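Probable adhesion protein (Pseudomonas aeruginosa, PDB 6R5S) binds divalent iron or manganese and probably serves as the periplasmic solute-binding component of a metal-uptake transporter. Local coordinates at residues P110-S115 with Y180-R185; Y246-I251 with D270-A275; A174-A179 with K221-E226; I227-T232 with H250-D255. All coordinates share one frame; numbering follows the deposited sequence.

Interaction 1. Residues P110-S115 with Y180-R185; sequences PHTFLS and YDYLLR. With FE2 (Fe (II) ion), chain C.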
loop_
_atom_site.group_PDB
_atom_site.type_symbol
_atom_site.label_atom_id
_atom_site.label_comp_id
_atom_site.label_asym_id
_atom_site.label_seq_id
_atom_site.Cartn_x
_atom_site.Cartn_y
_atom_site.Cartn_z
ATOM N N PRO A 110 8.698 0.666 1.713
ATOM C CA PRO A 110 8.268 0.092 0.431
ATOM C C PRO A 110 6.797 0.276 0.074
ATOM O O PRO A 110 6.381 -0.196 -0.977
ATOM C CB PRO A 110 8.604 -1.392 0.608
ATOM C CG PRO A 110 8.417 -1.649 2.068
ATOM C CD PRO A 110 8.742 -0.372 2.776
ATOM N N HIS A 111 6.014 0.961 0.929
ATOM C CA HIS A 111 4.570 1.135 0.760
ATOM C C HIS A 111 4.162 2.318 -0.108
ATOM O O HIS A 111 3.243 3.071 0.253
ATOM C CB HIS A 111 3.876 1.203 2.127
ATOM C CG HIS A 111 4.186 0.056 3.036
ATOM N ND1 HIS A 111 5.254 0.102 3.903
ATOM C CD2 HIS A 111 3.534 -1.109 3.212
ATOM C CE1 HIS A 111 5.218 -1.023 4.586
ATOM N NE2 HIS A 111 4.198 -1.786 4.206
ATOM N N THR A 112 4.795 2.429 -1.294
ATOM C CA THR A 112 4.518 3.468 -2.316
ATOM C C THR A 112 3.101 3.318 -2.849
ATOM O O THR A 112 2.414 4.306 -2.988
ATOM C CB THR A 112 5.525 3.378 -3.465
ATOM O OG1 THR A 112 5.590 2.014 -3.890
ATOM C CG2 THR A 112 6.912 3.873 -3.082
ATOM N N PHE A 113 2.637 2.072 -3.042
ATOM C CA PHE A 113 1.278 1.734 -3.469
ATOM C C PHE A 113 0.147 2.282 -2.560
ATOM O O PHE A 113 -0.996 2.335 -3.016
ATOM C CB PHE A 113 1.103 0.223 -3.665
ATOM C CG PHE A 113 1.575 -0.632 -2.518
ATOM C CD1 PHE A 113 0.723 -0.946 -1.469
ATOM C CD2 PHE A 113 2.850 -1.189 -2.523
ATOM C CE1 PHE A 113 1.158 -1.741 -0.414
ATOM C CE2 PHE A 113 3.282 -1.990 -1.471
ATOM C CZ PHE A 113 2.432 -2.265 -0.426
ATOM N N LEU A 114 0.437 2.703 -1.307
ATOM C CA LEU A 114 -0.634 3.285 -0.485
ATOM C C LEU A 114 -0.598 4.826 -0.569
ATOM O O LEU A 114 -0.800 5.508 0.429
ATOM C CB LEU A 114 -0.686 2.742 0.956
ATOM C CG LEU A 114 -0.714 1.215 1.102
ATOM C CD1 LEU A 114 -0.401 0.789 2.503
ATOM C CD2 LEU A 114 -2.025 0.592 0.611
ATOM N N SER A 115 -0.404 5.354 -1.813
ATOM C CA SER A 115 -0.391 6.766 -2.212
ATOM C C SER A 115 -0.913 6.875 -3.633
ATOM O O SER A 115 -0.509 6.095 -4.487
ATOM C CB SER A 115 1.024 7.330 -2.171
ATOM O OG SER A 115 1.127 8.605 -2.789
ATOM N N TYR A 180 1.651 3.964 6.165
ATOM C CA TYR A 180 0.809 5.086 5.781
ATOM C C TYR A 180 1.513 6.435 5.617
ATOM O O TYR A 180 0.841 7.437 5.324
ATOM C CB TYR A 180 -0.376 5.159 6.754
ATOM C CG TYR A 180 -1.083 3.818 6.792
ATOM C CD1 TYR A 180 -1.814 3.363 5.692
ATOM C CD2 TYR A 180 -0.886 2.935 7.853
ATOM C CE1 TYR A 180 -2.368 2.088 5.668
ATOM C CE2 TYR A 180 -1.433 1.653 7.838
ATOM C CZ TYR A 180 -2.178 1.237 6.745
ATOM O OH TYR A 180 -2.777 0.004 6.725
ATOM N N ASP A 181 2.859 6.421 5.640
ATOM C CA ASP A 181 3.738 7.586 5.498
ATOM C C ASP A 181 3.485 8.286 4.162
ATOM O O ASP A 181 3.426 9.519 4.117
ATOM C CB ASP A 181 5.216 7.173 5.658
ATOM C CG ASP A 181 5.593 6.467 6.974
ATOM O OD1 ASP A 181 4.954 5.435 7.313
ATOM O OD2 ASP A 181 6.550 6.918 7.640
ATOM N N TYR A 182 3.239 7.496 3.098
ATOM C CA TYR A 182 2.941 7.990 1.735
ATOM C C TYR A 182 1.520 8.524 1.616
ATOM O O TYR A 182 1.320 9.547 0.973
ATOM C CB TYR A 182 3.167 6.884 0.680
ATOM C CG TYR A 182 4.615 6.489 0.494
ATOM C CD1 TYR A 182 5.441 7.183 -0.382
ATOM C CD2 TYR A 182 5.163 5.417 1.202
ATOM C CE1 TYR A 182 6.772 6.811 -0.565
ATOM C CE2 TYR A 182 6.491 5.034 1.022
ATOM C CZ TYR A 182 7.288 5.732 0.135
ATOM O OH TYR A 182 8.601 5.372 -0.027
ATOM N N LEU A 183 0.534 7.812 2.209
ATOM C CA LEU A 183 -0.884 8.183 2.243
ATOM C C LEU A 183 -1.012 9.535 2.940
ATOM O O LEU A 183 -1.445 10.506 2.329
ATOM C CB LEU A 183 -1.666 7.108 3.034
ATOM C CG LEU A 183 -3.150 6.892 2.731
ATOM C CD1 LEU A 183 -3.628 5.636 3.378
ATOM C CD2 LEU A 183 -3.998 7.992 3.287
ATOM N N LEU A 184 -0.555 9.602 4.199
ATOM C CA LEU A 184 -0.611 10.798 5.030
ATOM C C LEU A 184 0.137 11.991 4.438
ATOM O O LEU A 184 -0.321 13.115 4.621
ATOM C CB LEU A 184 -0.166 10.493 6.459
ATOM C CG LEU A 184 -1.203 9.711 7.271
ATOM C CD1 LEU A 184 -0.553 8.705 8.135
ATOM C CD2 LEU A 184 -2.020 10.624 8.143
ATOM N N ARG A 185 1.185 11.755 3.636
ATOM C CA ARG A 185 1.930 12.835 2.966
ATOM C C ARG A 185 1.018 13.669 2.071
ATOM O O ARG A 185 1.166 14.893 2.022
ATOM C CB ARG A 185 3.093 12.279 2.144
ATOM C CG ARG A 185 4.446 12.761 2.619
ATOM C CD ARG A 185 5.407 12.897 1.449
ATOM N NE ARG A 185 6.653 13.556 1.847
ATOM C CZ ARG A 185 7.533 14.080 1.001
ATOM N NH1 ARG A 185 7.316 14.030 -0.311
ATOM N NH2 ARG A 185 8.632 14.665 1.458
HETATM FE FE FE2 C . 3.846 -3.912 4.734
#
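One face of the Tyr182 ring is laid against the backbone of Thr112, whose CA stands 4.0 Å from the ring centroid and only 7° off the ring normal, a CH-pi contact almost over the centre. The loop before helix 116-133, bent into an inverse gamma turn centred on His111, thus packs against the short helix 181-185, a contact consistent with the boundary between the two lobes of this family. His111 O comes up obliquely to the same ring near CD2. Thr112 runs alongside the tyrosine in the same direction, and its methyl CG2 reaches Tyr182 CZ at 3.7 Å. A tyrosine suits this buried place because its flat face covers peptide atoms while its OH is bonded to Asn109 O and Leu94 N. The ring of Tyr180 is touched obliquely by Leu114, whose CD1 lies 3.9 Å from Tyr180 CE1, and its OH bonds to Glu226. With CG anti to the carbonyl carbon (chi1 -54°), Tyr180 swings its ring back to that leucine although its CB starts away from the loop. Ser115, the N-cap of helix 116-133, packs its CB on Tyr182 CB. Four residues earlier, His111 NE2 binds the iron at 2.2 Å.

Interaction 2. Residues Y246-I251 with D270-A275; sequences YSLSHI and DTVVRA. With FE2 (Fe (II) ion), chain C.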
loop_
_atom_site.group_PDB
_atom_site.type_symbol
_atom_site.label_atom_id
_atom_site.label_comp_id
_atom_site.label_asym_id
_atom_site.label_seq_id
_atom_site.Cartn_x
_atom_site.Cartn_y
_atom_site.Cartn_z
ATOM N N TYR A 246 -8.578 4.155 14.815
ATOM C CA TYR A 246 -9.078 4.139 13.425
ATOM C C TYR A 246 -8.285 3.078 12.661
ATOM O O TYR A 246 -7.101 2.885 12.928
ATOM C CB TYR A 246 -8.897 5.481 12.727
ATOM C CG TYR A 246 -9.560 6.638 13.426
ATOM C CD1 TYR A 246 -10.881 6.980 13.151
ATOM C CD2 TYR A 246 -8.855 7.425 14.330
ATOM C CE1 TYR A 246 -11.491 8.061 13.779
ATOM C CE2 TYR A 246 -9.462 8.496 14.978
ATOM C CZ TYR A 246 -10.776 8.814 14.692
ATOM O OH TYR A 246 -11.351 9.890 15.304
ATOM N N SER A 247 -8.932 2.390 11.722
ATOM C CA SER A 247 -8.309 1.294 10.992
ATOM C C SER A 247 -8.077 1.593 9.542
ATOM O O SER A 247 -8.910 2.223 8.891
ATOM C CB SER A 247 -9.140 0.022 11.139
ATOM O OG SER A 247 -9.182 -0.446 12.478
ATOM N N LEU A 248 -6.961 1.119 9.014
ATOM C CA LEU A 248 -6.644 1.337 7.614
ATOM C C LEU A 248 -6.315 0.029 6.936
ATOM O O LEU A 248 -6.056 -0.973 7.607
ATOM C CB LEU A 248 -5.520 2.377 7.451
ATOM C CG LEU A 248 -5.881 3.847 7.752
ATOM C CD1 LEU A 248 -4.694 4.723 7.659
ATOM C CD2 LEU A 248 -6.897 4.353 6.798
ATOM N N SER A 249 -6.407 0.007 5.599
ATOM C CA SER A 249 -6.155 -1.203 4.841
ATOM C C SER A 249 -4.854 -1.129 4.076
ATOM O O SER A 249 -4.624 -0.187 3.311
ATOM C CB SER A 249 -7.308 -1.493 3.892
ATOM O OG SER A 249 -6.970 -2.583 3.053
ATOM N N HIS A 250 -4.023 -2.164 4.254
ATOM C CA HIS A 250 -2.754 -2.345 3.557
ATOM C C HIS A 250 -3.054 -2.812 2.105
ATOM O O HIS A 250 -2.165 -2.750 1.261
ATOM C CB HIS A 250 -1.944 -3.406 4.326
ATOM C CG HIS A 250 -0.484 -3.494 4.000
ATOM N ND1 HIS A 250 -0.038 -3.803 2.728
ATOM C CD2 HIS A 250 0.583 -3.431 4.824
ATOM C CE1 HIS A 250 1.276 -3.888 2.811
ATOM N NE2 HIS A 250 1.697 -3.678 4.052
ATOM N N ILE A 251 -4.313 -3.254 1.810
ATOM C CA ILE A 251 -4.791 -3.783 0.505
ATOM C C ILE A 251 -3.994 -5.063 0.235
ATOM O O ILE A 251 -3.139 -5.086 -0.643
ATOM C CB ILE A 251 -4.777 -2.718 -0.671
ATOM C CG1 ILE A 251 -5.315 -1.327 -0.199
ATOM C CG2 ILE A 251 -5.540 -3.234 -1.905
ATOM C CD1 ILE A 251 -5.216 -0.188 -1.133
ATOM N N ASP A 270 -11.228 8.247 3.333
ATOM C CA ASP A 270 -12.316 8.777 4.144
ATOM C C ASP A 270 -12.109 8.504 5.657
ATOM O O ASP A 270 -12.572 9.313 6.461
ATOM C CB ASP A 270 -13.696 8.346 3.624
ATOM C CG ASP A 270 -14.134 9.193 2.416
ATOM O OD1 ASP A 270 -13.625 8.943 1.294
ATOM O OD2 ASP A 270 -14.974 10.125 2.604
ATOM N N THR A 271 -11.336 7.448 6.040
ATOM C CA THR A 271 -10.990 7.147 7.443
ATOM C C THR A 271 -10.131 8.297 7.984
ATOM O O THR A 271 -10.352 8.745 9.108
ATOM C CB THR A 271 -10.261 5.788 7.552
ATOM O OG1 THR A 271 -11.110 4.721 7.093
ATOM C CG2 THR A 271 -9.749 5.496 8.978
ATOM N N VAL A 272 -9.173 8.787 7.156
ATOM C CA VAL A 272 -8.272 9.901 7.458
ATOM C C VAL A 272 -9.055 11.207 7.514
ATOM O O VAL A 272 -8.853 11.999 8.434
ATOM C CB VAL A 272 -7.115 10.001 6.468
ATOM C CG1 VAL A 272 -6.223 11.187 6.811
ATOM C CG2 VAL A 272 -6.309 8.704 6.439
ATOM N N VAL A 273 -9.964 11.429 6.548
ATOM C CA VAL A 273 -10.816 12.611 6.561
ATOM C C VAL A 273 -11.642 12.604 7.857
ATOM O O VAL A 273 -11.650 13.607 8.564
ATOM C CB VAL A 273 -11.652 12.729 5.277
ATOM C CG1 VAL A 273 -12.749 13.777 5.418
ATOM C CG2 VAL A 273 -10.747 13.058 4.092
ATOM N N ARG A 274 -12.212 11.431 8.229
ATOM C CA ARG A 274 -13.012 11.226 9.444
ATOM C C ARG A 274 -12.182 11.521 10.686
ATOM O O ARG A 274 -12.609 12.318 11.513
ATOM C CB ARG A 274 -13.579 9.801 9.480
ATOM C CG ARG A 274 -14.702 9.576 10.476
ATOM C CD ARG A 274 -15.290 8.185 10.326
ATOM N NE ARG A 274 -14.503 7.172 11.037
ATOM C CZ ARG A 274 -14.791 6.707 12.254
ATOM N NH1 ARG A 274 -14.021 5.783 12.817
ATOM N NH2 ARG A 274 -15.857 7.156 12.911
ATOM N N ALA A 275 -10.974 10.938 10.782
ATOM C CA ALA A 275 -10.046 11.151 11.884
ATOM C C ALA A 275 -9.669 12.631 12.086
ATOM O O ALA A 275 -9.593 13.069 13.231
ATOM C CB ALA A 275 -8.802 10.327 11.652
HETATM FE FE FE2 C . 3.846 -3.912 4.734
#
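Tyr246 lays its ring on helix 260-279 where Ala275 N donates to Thr271 O at 2.8 Å, a bond of one helical turn that ties together the two small residues beneath the tyrosine. The strand 244-248 is the outer strand of a parallel sheet, and the helix that follows it runs back across the sheet in nearly the opposite direction: the short axes make an angle of 159° and approach to 8.9 Å, as in an alpha/beta layer. Ala275 CB sits over the middle of the Tyr246 ring, 3.8 Å from the centroid and 8° off the normal, a CH-pi contact that a methyl group makes without holding the helix away. With CG anti to the carbonyl carbon (chi1 -57°), the ring extends along the helix. Arg274, salt-bridged to Glu278, brings its guanidinium to the ring edge and turns one of its own faces to Tyr246 CE1, though its poor order makes this detail uncertain. Nearer the metal, Thr271 CG2 packs 3.8 Å from Tyr246 CB, and Leu248 slides past Thr271 in the opposite sense, bringing Leu248 CD2 to 3.7 Å from Thr271 CB. Thr271 turns OG1 to Arg267 O, back along its own helix, and so presents its methyl to the strand. Beyond the strand, His250 NE2 binds the iron at 2.3 Å. Between residues 246-251 and 270-275 themselves there is no hydrogen bond; the polar tie is Tyr246 OH to Glu278, further along the helix. The contact is therefore mainly apolar packing, with polar and charged groups gathered at the exposed Arg274 end.

Interaction 3. Residues A174-A179 with K221-E226; sequences ATIHGA and KVIFSE. With FE2 (Fe (II) ion), chain C.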
loop_
_atom_site.group_PDB
_atom_site.type_symbol
_atom_site.label_atom_id
_atom_site.label_comp_id
_atom_site.label_asym_id
_atom_site.label_seq_id
_atom_site.Cartn_x
_atom_site.Cartn_y
_atom_site.Cartn_z
ATOM N N ALA A 174 -0.250 8.315 14.839
ATOM C CA ALA A 174 0.634 7.158 15.020
ATOM C C ALA A 174 0.009 5.996 14.290
ATOM O O ALA A 174 -1.207 5.992 14.084
ATOM C CB ALA A 174 0.790 6.817 16.487
ATOM N N THR A 175 0.828 5.030 13.850
ATOM C CA THR A 175 0.348 3.845 13.136
ATOM C C THR A 175 1.054 2.624 13.700
ATOM O O THR A 175 2.185 2.744 14.182
ATOM C CB THR A 175 0.473 3.998 11.589
ATOM O OG1 THR A 175 1.832 4.071 11.191
ATOM C CG2 THR A 175 -0.228 5.227 11.040
ATOM N N ILE A 176 0.385 1.459 13.676
ATOM C CA ILE A 176 0.950 0.184 14.118
ATOM C C ILE A 176 1.982 -0.249 13.055
ATOM O O ILE A 176 3.169 -0.324 13.342
ATOM C CB ILE A 176 -0.193 -0.852 14.301
ATOM C CG1 ILE A 176 -1.240 -0.384 15.351
ATOM C CG2 ILE A 176 0.317 -2.264 14.578
ATOM C CD1 ILE A 176 -0.741 -0.036 16.738
ATOM N N HIS A 177 1.520 -0.449 11.816
ATOM C CA HIS A 177 2.327 -0.817 10.648
ATOM C C HIS A 177 2.911 0.462 9.997
ATOM O O HIS A 177 2.214 1.468 9.894
ATOM C CB HIS A 177 1.414 -1.573 9.646
ATOM C CG HIS A 177 2.147 -2.449 8.684
ATOM N ND1 HIS A 177 2.624 -3.680 9.056
ATOM C CD2 HIS A 177 2.430 -2.253 7.376
ATOM C CE1 HIS A 177 3.216 -4.177 7.981
ATOM N NE2 HIS A 177 3.111 -3.361 6.944
ATOM N N GLY A 178 4.149 0.406 9.527
ATOM C CA GLY A 178 4.786 1.543 8.864
ATOM C C GLY A 178 4.421 1.644 7.395
ATOM O O GLY A 178 5.299 1.746 6.532
ATOM N N ALA A 179 3.111 1.653 7.108
ATOM C CA ALA A 179 2.573 1.674 5.757
ATOM C C ALA A 179 1.887 2.964 5.284
ATOM O O ALA A 179 1.532 3.027 4.096
ATOM C CB ALA A 179 1.584 0.523 5.619
ATOM N N LYS A 221 -2.588 12.102 19.126
ATOM C CA LYS A 221 -4.049 12.166 19.100
ATOM C C LYS A 221 -4.728 10.891 18.566
ATOM O O LYS A 221 -5.598 10.346 19.264
ATOM C CB LYS A 221 -4.517 13.428 18.333
ATOM C CG LYS A 221 -3.791 14.726 18.733
ATOM C CD LYS A 221 -4.076 15.195 20.186
ATOM C CE LYS A 221 -3.246 16.390 20.580
ATOM N NZ LYS A 221 -3.779 17.051 21.793
ATOM N N VAL A 222 -4.361 10.429 17.339
ATOM C CA VAL A 222 -5.014 9.248 16.774
ATOM C C VAL A 222 -4.017 8.136 16.489
ATOM O O VAL A 222 -2.812 8.389 16.432
ATOM C CB VAL A 222 -5.952 9.537 15.559
ATOM C CG1 VAL A 222 -6.531 10.944 15.593
ATOM C CG2 VAL A 222 -5.284 9.281 14.237
ATOM N N ILE A 223 -4.527 6.886 16.379
ATOM C CA ILE A 223 -3.735 5.705 16.028
ATOM C C ILE A 223 -4.439 4.935 14.922
ATOM O O ILE A 223 -5.635 4.621 15.033
ATOM C CB ILE A 223 -3.273 4.811 17.214
ATOM C CG1 ILE A 223 -2.173 3.823 16.789
ATOM C CG2 ILE A 223 -4.430 4.099 17.927
ATOM C CD1 ILE A 223 -1.159 3.600 17.847
ATOM N N PHE A 224 -3.692 4.684 13.826
ATOM C CA PHE A 224 -4.180 3.927 12.677
ATOM C C PHE A 224 -3.721 2.463 12.702
ATOM O O PHE A 224 -2.585 2.152 12.327
ATOM C CB PHE A 224 -3.852 4.608 11.352
ATOM C CG PHE A 224 -4.515 5.945 11.137
ATOM C CD1 PHE A 224 -5.849 6.026 10.744
ATOM C CD2 PHE A 224 -3.790 7.128 11.274
ATOM C CE1 PHE A 224 -6.454 7.264 10.528
ATOM C CE2 PHE A 224 -4.390 8.368 11.023
ATOM C CZ PHE A 224 -5.718 8.426 10.648
ATOM N N SER A 225 -4.623 1.578 13.169
ATOM C CA SER A 225 -4.397 0.138 13.244
ATOM C C SER A 225 -4.710 -0.583 11.894
ATOM O O SER A 225 -5.125 0.057 10.919
ATOM C CB SER A 225 -5.174 -0.478 14.414
ATOM O OG SER A 225 -6.573 -0.494 14.190
ATOM N N GLU A 226 -4.494 -1.919 11.855
ATOM C CA GLU A 226 -4.689 -2.767 10.681
ATOM C C GLU A 226 -6.052 -3.468 10.584
ATOM O O GLU A 226 -6.450 -4.203 11.485
ATOM C CB GLU A 226 -3.560 -3.804 10.592
ATOM C CG GLU A 226 -2.319 -3.315 9.867
ATOM C CD GLU A 226 -2.455 -2.826 8.438
ATOM O OE1 GLU A 226 -3.278 -3.368 7.657
ATOM O OE2 GLU A 226 -1.704 -1.888 8.099
HETATM FE FE FE2 C . 3.846 -3.912 4.734
#
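Backbone hydrogen bonds come first: Ala174 N donates to Val222 O at 3.0 Å, and Phe224 N to Ala174 O at 2.8 Å with a nearly straight N-H...O angle of 165°. A weak third bond, from Ile176 N to Phe224 O at 3.3 Å, carries the parallel pairing just past the end of strand 173-175. Apolar packing occupies both faces of the sheet. On one, Ala174 CB meets Ile223 CD1, which also touches Ile176 CD1 at 3.8 Å; the two isoleucines also touch Ile237 of helix 234-241, while the small Ala174 lets Ile223 come close. On the other, Thr175 CG2 lies near the plane of the Phe224 ring, at its edge, and 3.7 Å from Phe224 CB. A chi1 of 66° turns Thr175 OG1 to donate to His177 O at 2.9 Å, from above the carbonyl plane, which ties the strand to the turn after it. Last come the metal bond and a van der Waals contact: Glu226 OE2, held by Tyr180 OH, packs 3.5 Å from His177 CB, and His177 NE2 binds the iron at 2.4 Å. Metal ligands carried just beyond the C-terminal ends of the central parallel strands are typical of the lobes of cluster 9 solute-binding proteins.

Interaction 4. Residues I227-T232 with H250-D255; sequences IDFPST and HISYGD. With FE2 (Fe (II) ion), chain C.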
loop_
_atom_site.group_PDB
_atom_site.type_symbol
_atom_site.label_atom_id
_atom_site.label_comp_id
_atom_site.label_asym_id
_atom_site.label_seq_id
_atom_site.Cartn_x
_atom_site.Cartn_y
_atom_site.Cartn_z
ATOM N N ILE A 227 -6.726 -3.282 9.446
ATOM C CA ILE A 227 -8.003 -3.909 9.108
ATOM C C ILE A 227 -7.732 -5.363 8.705
ATOM O O ILE A 227 -8.392 -6.269 9.222
ATOM C CB ILE A 227 -8.696 -3.138 7.935
ATOM C CG1 ILE A 227 -9.328 -1.840 8.414
ATOM C CG2 ILE A 227 -9.753 -4.008 7.235
ATOM C CD1 ILE A 227 -9.859 -0.922 7.354
ATOM N N ASP A 228 -6.779 -5.564 7.751
ATOM C CA ASP A 228 -6.410 -6.830 7.106
ATOM C C ASP A 228 -5.968 -7.928 8.073
ATOM O O ASP A 228 -6.694 -8.925 8.225
ATOM C CB ASP A 228 -5.349 -6.595 6.018
ATOM C CG ASP A 228 -5.758 -5.688 4.871
ATOM O OD1 ASP A 228 -6.980 -5.441 4.702
ATOM O OD2 ASP A 228 -4.863 -5.246 4.127
ATOM N N PHE A 229 -4.789 -7.765 8.711
ATOM C CA PHE A 229 -4.276 -8.739 9.687
ATOM C C PHE A 229 -4.040 -8.012 11.021
ATOM O O PHE A 229 -2.949 -7.489 11.262
ATOM C CB PHE A 229 -3.051 -9.518 9.148
ATOM C CG PHE A 229 -3.284 -10.175 7.797
ATOM C CD1 PHE A 229 -3.829 -11.451 7.708
ATOM C CD2 PHE A 229 -2.950 -9.520 6.619
ATOM C CE1 PHE A 229 -4.048 -12.053 6.467
ATOM C CE2 PHE A 229 -3.163 -10.127 5.376
ATOM C CZ PHE A 229 -3.719 -11.387 5.308
ATOM N N PRO A 230 -5.110 -7.873 11.853
ATOM C CA PRO A 230 -4.981 -7.098 13.105
ATOM C C PRO A 230 -4.078 -7.734 14.140
ATOM O O PRO A 230 -3.802 -8.932 14.076
ATOM C CB PRO A 230 -6.426 -6.972 13.614
ATOM C CG PRO A 230 -7.307 -7.405 12.474
ATOM C CD PRO A 230 -6.488 -8.384 11.687
ATOM N N SER A 231 -3.614 -6.909 15.084
ATOM C CA SER A 231 -2.728 -7.259 16.187
ATOM C C SER A 231 -3.511 -7.316 17.491
ATOM O O SER A 231 -4.542 -6.647 17.644
ATOM C CB SER A 231 -1.618 -6.224 16.310
ATOM O OG SER A 231 -0.851 -6.151 15.120
ATOM N N THR A 232 -3.011 -8.107 18.440
ATOM C CA THR A 232 -3.668 -8.258 19.733
ATOM C C THR A 232 -3.426 -7.012 20.608
ATOM O O THR A 232 -4.387 -6.400 21.092
ATOM C CB THR A 232 -3.254 -9.593 20.413
ATOM O OG1 THR A 232 -2.075 -9.412 21.212
ATOM C CG2 THR A 232 -3.053 -10.744 19.406
ATOM N N HIS A 250 -4.023 -2.164 4.254
ATOM C CA HIS A 250 -2.754 -2.345 3.557
ATOM C C HIS A 250 -3.054 -2.812 2.105
ATOM O O HIS A 250 -2.165 -2.750 1.261
ATOM C CB HIS A 250 -1.944 -3.406 4.326
ATOM C CG HIS A 250 -0.484 -3.494 4.000
ATOM N ND1 HIS A 250 -0.038 -3.803 2.728
ATOM C CD2 HIS A 250 0.583 -3.431 4.824
ATOM C CE1 HIS A 250 1.276 -3.888 2.811
ATOM N NE2 HIS A 250 1.697 -3.678 4.052
ATOM N N ILE A 251 -4.313 -3.254 1.810
ATOM C CA ILE A 251 -4.791 -3.783 0.505
ATOM C C ILE A 251 -3.994 -5.063 0.235
ATOM O O ILE A 251 -3.139 -5.086 -0.643
ATOM C CB ILE A 251 -4.777 -2.718 -0.671
ATOM C CG1 ILE A 251 -5.315 -1.327 -0.199
ATOM C CG2 ILE A 251 -5.540 -3.234 -1.905
ATOM C CD1 ILE A 251 -5.216 -0.188 -1.133
ATOM N N SER A 252 -4.190 -6.084 1.097
ATOM C CA SER A 252 -3.455 -7.357 1.069
ATOM C C SER A 252 -4.298 -8.577 1.465
ATOM O O SER A 252 -3.807 -9.707 1.390
ATOM C CB SER A 252 -2.222 -7.273 1.965
ATOM O OG SER A 252 -2.543 -7.179 3.345
ATOM N N TYR A 253 -5.560 -8.355 1.874
ATOM C CA TYR A 253 -6.453 -9.419 2.347
ATOM C C TYR A 253 -7.468 -9.890 1.305
ATOM O O TYR A 253 -8.066 -9.078 0.596
ATOM C CB TYR A 253 -7.171 -8.948 3.625
ATOM C CG TYR A 253 -7.998 -9.992 4.343
ATOM C CD1 TYR A 253 -7.449 -10.769 5.358
ATOM C CD2 TYR A 253 -9.360 -10.133 4.078
ATOM C CE1 TYR A 253 -8.221 -11.692 6.061
ATOM C CE2 TYR A 253 -10.143 -11.047 4.780
ATOM C CZ TYR A 253 -9.568 -11.827 5.770
ATOM O OH TYR A 253 -10.339 -12.737 6.461
ATOM N N GLY A 254 -7.688 -11.196 1.278
ATOM C CA GLY A 254 -8.679 -11.830 0.422
ATOM C C GLY A 254 -8.336 -11.921 -1.046
ATOM O O GLY A 254 -7.173 -12.092 -1.423
ATOM N N ASP A 255 -9.383 -11.831 -1.873
ATOM C CA ASP A 255 -9.313 -11.969 -3.312
ATOM C C ASP A 255 -8.682 -10.820 -4.036
ATOM O O ASP A 255 -8.803 -9.658 -3.629
ATOM C CB ASP A 255 -10.705 -12.229 -3.906
ATOM C CG ASP A 255 -11.291 -13.604 -3.658
ATOM O OD1 ASP A 255 -10.591 -14.452 -3.042
ATOM O OD2 ASP A 255 -12.452 -13.835 -4.075
HETATM FE FE FE2 C . 3.846 -3.912 4.734
#
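Asp228 drives its carboxylate into the loop after strand 244-248, and there the contact is at its most compact. Its OD2 receives the hydroxyl of Ser252 at 3.1 Å, approaching from above the carboxylate plane, together with weaker bonds from Ser252 N and His250 N, each at 3.2 Å and well bent. With OG set between its backbone N and carbonyl carbon (chi1 68°), Ser252 offers hydroxyl and amide to the same oxygen. The other oxygen, Asp228 OD1, probably bonds to Ser249 OG. Asp228 and Tyr253 slide past each other in opposite directions, Asp228 OD1 3.7 Å from Tyr253 CB. A short acidic side chain suits this buried place: it can accept several bonds at once, and its charge would probably be eased by the surrounding N-H and O-H groups. As His250 binds the iron, its weak bond, with those of Ser252, makes Asp228 a second-shell residue that may help position the His250 loop.

Toward solvent the contact loosens into an aromatic pair. Tyr253, exposed, points its edge at the face of Phe229 in a T-shaped stack, centroids 5.5 Å apart and planes at 63°, with Tyr253 CD1 3.8 Å from Phe229 CZ. The Ser252 hydroxyl lies in the plane of the Phe229 ring at its edge, linking the polar centre to the aromatic pair. Phe229 also touches Asn39, two residues before the ligand His41 in the chain. Two loops at the C-terminal ends of neighbouring parallel strands, tied by an aspartate, form part of the wall of the six-histidine iron site, which in this family lies between two lobes.

Each contact includes a segment that carries an iron ligand, though in interaction 2 the packing itself lies away from the metal; His41, His66 and His199 complete the site. Interaction 1 is buried near the centre of the chain and is made of rings and methyls against backbone; it probably spans the two lobes. Interactions 2 and 3 share one sheet, where strands 222-226 and 244-248 are neighbours: interaction 3 is its buried backbone pairing, whereas the partly exposed interaction 2 lays a helix on it with apolar groups. Interaction 4 shares His250 and Ile251 with interaction 2 and replaces strand pairing by a carboxylate grip between loops, buried at the aspartate but exposed at its aromatic side.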